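Gdp-l-fucose synthetase (Naegleria fowleri, PDB 6AQZ) probably makes GDP-L-fucose from GDP-4-keto-6-deoxy-D-mannose, epimerising the sugar and reducing it with NADPH. Local coordinates at residues L35-V44 with S240-L248. Residues are numbered along the deposited sequence; the frame is centred on the assembly and turned at random.
Sequences LFGKAVEHIV and SHDAARMLL. With NAP (NADP nicotinamide-adenine-dinucleotide phosphate), chain G.
Ala39 and Val40 of helix 35-44 lie against His241 and Ala244 of helix 240-248 where the two axes pass 8.1 Å apart, their N-to-C directions at 71°. Small residues allow so close a crossing: the methyl CB of Ala244 rests on the backbone of the other helix, 3.5 Å from Val40 N, while Ala39 CB reaches back to Ser240 O and the edge of the His241 ring.

On the cofactor side of the crossing, Phe36 has CG anti to its own N (chi1 -155°), which carries the ring across to helix 240-248. Its rim atom CE1 abuts Ala243 CB at 3.6 Å, with Ala243 O and Ala244 CA in the ring plane, and Leu247 CD2 makes an off-centre CH-pi contact with the ring. The same methyl also packs on Val40 CG2, at 3.7 Å.

Farther along helix 35-44, Ile43 is a knob in a hole formed by His241, Ala244, Arg245 and Leu248. Its CG2 meets Leu248 CD1 at 3.5 Å, and its CD1 lies by Arg245 CG. The guanidinium beyond is held by a salt bridge to Asp242 and a hydrogen bond to Gln317 O. At the more exposed margin, the imidazoles of His42 and His241 form an offset stack, centroids 4.2 Å apart and planes inclined by 26°, with no hydrogen bond between them.

Leu35 N and Phe36 N donate to NADP O2A and O1N, one bond to each phosphate of the bridge. Helix 35-46 is thus the dinucleotide-binding helix after the first strand of a Rossmann fold; the glycine-rich pattern, apparently GxGxxG, runs from the preceding turn to Gly37 in its first turn. Helix 240-253, following strand 234-239, packs across it, with Phe36 between its first turns and the cofactor.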
loop_
_atom_site.group_PDB
_atom_site.type_symbol
_atom_site.label_atom_id
_atom_site.label_comp_id
_atom_site.label_asym_id
_atom_site.label_seq_id
_atom_site.Cartn_x
_atom_site.Cartn_y
_atom_site.Cartn_z
ATOM N N LEU A 35 -4.480 -19.700 15.415
ATOM C CA LEU A 35 -3.309 -20.157 16.161
ATOM C C LEU A 35 -2.844 -19.143 17.222
ATOM O O LEU A 35 -2.851 -19.431 18.430
ATOM C CB LEU A 35 -2.182 -20.455 15.169
ATOM C CG LEU A 35 -0.825 -20.724 15.800
ATOM C CD1 LEU A 35 -0.900 -22.028 16.622
ATOM C CD2 LEU A 35 0.254 -20.825 14.765
ATOM N N PHE A 36 -2.481 -17.928 16.791
ATOM C CA PHE A 36 -1.942 -16.924 17.709
ATOM C C PHE A 36 -2.986 -16.539 18.750
ATOM O O PHE A 36 -2.689 -16.474 19.953
ATOM C CB PHE A 36 -1.461 -15.696 16.903
ATOM C CG PHE A 36 -0.367 -14.854 17.578
ATOM C CD1 PHE A 36 0.052 -15.105 18.882
ATOM C CD2 PHE A 36 0.222 -13.808 16.891
ATOM C CE1 PHE A 36 1.028 -14.335 19.478
ATOM C CE2 PHE A 36 1.227 -13.012 17.484
ATOM C CZ PHE A 36 1.619 -13.274 18.778
ATOM N N GLY A 37 -4.233 -16.353 18.309
ATOM C CA GLY A 37 -5.286 -15.932 19.219
ATOM C C GLY A 37 -5.544 -16.915 20.349
ATOM O O GLY A 37 -5.726 -16.508 21.503
ATOM N N LYS A 38 -5.612 -18.225 20.022
ATOM C CA LYS A 38 -5.853 -19.243 21.048
ATOM C C LYS A 38 -4.706 -19.287 22.048
ATOM O O LYS A 38 -4.917 -19.585 23.225
ATOM C CB LYS A 38 -6.052 -20.623 20.407
ATOM C CG LYS A 38 -7.306 -20.716 19.530
ATOM C CD LYS A 38 -8.597 -20.538 20.301
ATOM C CE LYS A 38 -9.040 -21.854 20.907
ATOM N NZ LYS A 38 -10.376 -21.725 21.529
ATOM N N ALA A 39 -3.480 -19.018 21.592
ATOM C CA ALA A 39 -2.356 -18.958 22.515
ATOM C C ALA A 39 -2.521 -17.805 23.504
ATOM O O ALA A 39 -2.342 -17.986 24.716
ATOM C CB ALA A 39 -1.057 -18.836 21.730
ATOM N N VAL A 40 -2.917 -16.624 23.012
ATOM C CA VAL A 40 -3.184 -15.509 23.914
ATOM C C VAL A 40 -4.272 -15.887 24.914
ATOM O O VAL A 40 -4.152 -15.619 26.117
ATOM C CB VAL A 40 -3.546 -14.241 23.114
ATOM C CG1 VAL A 40 -4.016 -13.135 24.045
ATOM C CG2 VAL A 40 -2.355 -13.773 22.290
ATOM N N GLU A 41 -5.342 -16.530 24.438
ATOM C CA GLU A 41 -6.429 -16.941 25.327
ATOM C C GLU A 41 -5.935 -17.913 26.401
ATOM O O GLU A 41 -6.383 -17.867 27.553
ATOM C CB GLU A 41 -7.555 -17.572 24.509
ATOM C CG GLU A 41 -8.740 -18.043 25.345
ATOM C CD GLU A 41 -9.802 -18.761 24.530
ATOM O OE1 GLU A 41 -9.475 -19.373 23.484
ATOM O OE2 GLU A 41 -10.977 -18.690 24.933
ATOM N N HIS A 42 -5.017 -18.807 26.035
ATOM C CA HIS A 42 -4.449 -19.746 26.993
ATOM C C HIS A 42 -3.610 -19.023 28.054
ATOM O O HIS A 42 -3.739 -19.297 29.248
ATOM C CB HIS A 42 -3.636 -20.798 26.245
ATOM C CG HIS A 42 -2.879 -21.728 27.140
ATOM N ND1 HIS A 42 -1.506 -21.693 27.257
ATOM C CD2 HIS A 42 -3.303 -22.715 27.965
ATOM C CE1 HIS A 42 -1.117 -22.617 28.119
ATOM N NE2 HIS A 42 -2.187 -23.252 28.561
ATOM N N ILE A 43 -2.735 -18.102 27.639
ATOM C CA ILE A 43 -1.914 -17.382 28.608
ATOM C C ILE A 43 -2.786 -16.516 29.513
ATOM O O ILE A 43 -2.620 -16.511 30.739
ATOM C CB ILE A 43 -0.848 -16.543 27.883
ATOM C CG1 ILE A 43 0.128 -17.465 27.156
ATOM C CG2 ILE A 43 -0.133 -15.593 28.872
ATOM C CD1 ILE A 43 0.736 -18.500 28.074
ATOM N N VAL A 44 -3.764 -15.812 28.931
ATOM C CA VAL A 44 -4.650 -14.981 29.741
ATOM C C VAL A 44 -5.300 -15.806 30.851
ATOM O O VAL A 44 -5.402 -15.361 32.002
ATOM C CB VAL A 44 -5.698 -14.290 28.848
ATOM C CG1 VAL A 44 -6.932 -13.887 29.663
ATOM C CG2 VAL A 44 -5.097 -13.055 28.169
ATOM N N SER A 240 3.777 -20.736 19.870
ATOM C CA SER A 240 2.703 -19.758 19.984
ATOM C C SER A 240 2.461 -19.309 21.424
ATOM O O SER A 240 2.136 -18.139 21.650
ATOM C CB SER A 240 1.429 -20.325 19.364
ATOM O OG SER A 240 0.986 -21.447 20.095
ATOM N N HIS A 241 2.610 -20.199 22.416
ATOM C CA HIS A 241 2.430 -19.735 23.793
ATOM C C HIS A 241 3.515 -18.725 24.189
ATOM O O HIS A 241 3.233 -17.735 24.879
ATOM C CB HIS A 241 2.414 -20.915 24.760
ATOM C CG HIS A 241 1.231 -21.809 24.590
ATOM N ND1 HIS A 241 1.033 -22.937 25.358
ATOM C CD2 HIS A 241 0.182 -21.745 23.738
ATOM C CE1 HIS A 241 -0.088 -23.526 24.990
ATOM N NE2 HIS A 241 -0.621 -22.828 24.002
ATOM N N ASP A 242 4.754 -18.946 23.744
ATOM C CA ASP A 242 5.797 -17.953 23.962
ATOM C C ASP A 242 5.481 -16.645 23.231
ATOM O O ASP A 242 5.606 -15.555 23.810
ATOM C CB ASP A 242 7.142 -18.502 23.503
ATOM C CG ASP A 242 7.665 -19.583 24.384
ATOM O OD1 ASP A 242 7.087 -19.830 25.472
ATOM O OD2 ASP A 242 8.686 -20.176 23.984
ATOM N N ALA A 243 5.047 -16.733 21.971
ATOM C CA ALA A 243 4.679 -15.525 21.231
ATOM C C ALA A 243 3.571 -14.765 21.947
ATOM O O ALA A 243 3.577 -13.525 21.978
ATOM C CB ALA A 243 4.236 -15.876 19.808
ATOM N N ALA A 244 2.613 -15.502 22.534
ATOM C CA ALA A 244 1.520 -14.874 23.271
ATOM C C ALA A 244 2.022 -14.108 24.500
ATOM O O ALA A 244 1.466 -13.058 24.850
ATOM C CB ALA A 244 0.488 -15.939 23.681
ATOM N N ARG A 245 3.022 -14.651 25.210
ATOM C CA ARG A 245 3.594 -13.943 26.351
ATOM C C ARG A 245 4.370 -12.701 25.897
ATOM O O ARG A 245 4.277 -11.632 26.520
ATOM C CB ARG A 245 4.490 -14.888 27.163
ATOM C CG ARG A 245 3.728 -15.970 27.930
ATOM C CD ARG A 245 4.627 -16.704 28.916
ATOM N NE ARG A 245 5.593 -17.542 28.221
ATOM C CZ ARG A 245 6.913 -17.474 28.354
ATOM N NH1 ARG A 245 7.477 -16.579 29.164
ATOM N NH2 ARG A 245 7.669 -18.313 27.658
ATOM N N MET A 246 5.131 -12.825 24.803
ATOM C CA MET A 246 5.825 -11.679 24.235
ATOM C C MET A 246 4.836 -10.627 23.764
ATOM O O MET A 246 5.059 -9.420 23.950
ATOM C CB MET A 246 6.701 -12.132 23.072
ATOM C CG MET A 246 7.668 -13.203 23.475
ATOM S SD MET A 246 8.448 -14.026 22.085
ATOM C CE MET A 246 9.776 -12.893 21.704
ATOM N N LEU A 247 3.732 -11.064 23.158
ATOM C CA LEU A 247 2.714 -10.107 22.738
ATOM C C LEU A 247 2.096 -9.423 23.948
ATOM O O LEU A 247 1.846 -8.211 23.926
ATOM C CB LEU A 247 1.641 -10.799 21.889
ATOM C CG LEU A 247 0.366 -10.070 21.447
ATOM C CD1 LEU A 247 0.675 -8.823 20.565
ATOM C CD2 LEU A 247 -0.497 -11.016 20.662
ATOM N N LEU A 248 1.815 -10.191 25.011
ATOM C CA LEU A 248 1.215 -9.590 26.198
ATOM C C LEU A 248 2.179 -8.626 26.890
ATOM O O LEU A 248 1.768 -7.547 27.332
ATOM C CB LEU A 248 0.724 -10.677 27.145
ATOM C CG LEU A 248 -0.516 -11.352 26.545
ATOM C CD1 LEU A 248 -0.919 -12.598 27.335
ATOM C CD2 LEU A 248 -1.687 -10.385 26.385
HETATM P PA NAP G . -4.986 -18.258 11.668
HETATM O O1A NAP G . -5.215 -18.579 10.222
HETATM O O2A NAP G . -4.564 -19.317 12.652
HETATM O O5B NAP G . -6.304 -17.508 12.325
HETATM C C5B NAP G . -6.470 -16.311 11.649
HETATM C C4B NAP G . -7.663 -15.586 12.330
HETATM O O4B NAP G . -8.208 -14.554 11.470
HETATM C C3B NAP G . -8.820 -16.593 12.718
HETATM O O3B NAP G . -9.393 -16.213 13.940
HETATM C C2B NAP G . -9.874 -16.277 11.647
HETATM O O2B NAP G . -11.135 -16.399 12.068
HETATM C C1B NAP G . -9.619 -14.713 11.547
HETATM N N9A NAP G . -10.233 -14.138 10.355
HETATM C C8A NAP G . -9.850 -14.322 9.042
HETATM N N7A NAP G . -10.622 -13.642 8.163
HETATM C C5A NAP G . -11.557 -13.002 8.960
HETATM C C6A NAP G . -12.617 -12.161 8.635
HETATM N N6A NAP G . -12.871 -11.830 7.304
HETATM N N1A NAP G . -13.402 -11.618 9.599
HETATM C C2A NAP G . -13.069 -11.984 10.872
HETATM N N3A NAP G . -12.090 -12.790 11.336
HETATM C C4A NAP G . -11.328 -13.289 10.334
HETATM O O3 NAP G . -3.804 -17.092 11.497
HETATM P PN NAP G . -2.753 -17.066 12.692
HETATM O O1N NAP G . -3.365 -16.921 14.032
HETATM O O2N NAP G . -1.538 -17.929 12.435
HETATM O O5D NAP G . -1.996 -15.500 12.503
HETATM C C5D NAP G . -2.777 -14.467 12.955
HETATM C C4D NAP G . -1.899 -13.248 12.786
HETATM O O4D NAP G . -0.538 -13.656 13.006
HETATM C C3D NAP G . -1.989 -12.785 11.253
HETATM O O3D NAP G . -2.047 -11.401 11.194
HETATM C C2D NAP G . -0.681 -13.340 10.647
HETATM O O2D NAP G . -0.127 -12.542 9.674
HETATM C C1D NAP G . 0.257 -13.278 11.888
HETATM N N1N NAP G . 1.429 -14.181 11.695
HETATM C C2N NAP G . 1.321 -15.571 11.773
HETATM C C3N NAP G . 2.424 -16.370 11.553
HETATM C C7N NAP G . 2.287 -17.860 11.628
HETATM O O7N NAP G . 3.218 -18.636 11.350
HETATM N N7N NAP G . 1.062 -18.413 12.016
HETATM C C4N NAP G . 3.756 -15.813 11.221
HETATM C C5N NAP G . 3.771 -14.320 11.144
HETATM C C6N NAP G . 2.678 -13.590 11.375
HETATM P P2B NAP G . -11.927 -18.062 11.854
HETATM O O1X NAP G . -11.115 -18.848 12.837
HETATM O O2X NAP G . -13.361 -17.715 12.262
HETATM O O3X NAP G . -11.659 -18.291 10.396
#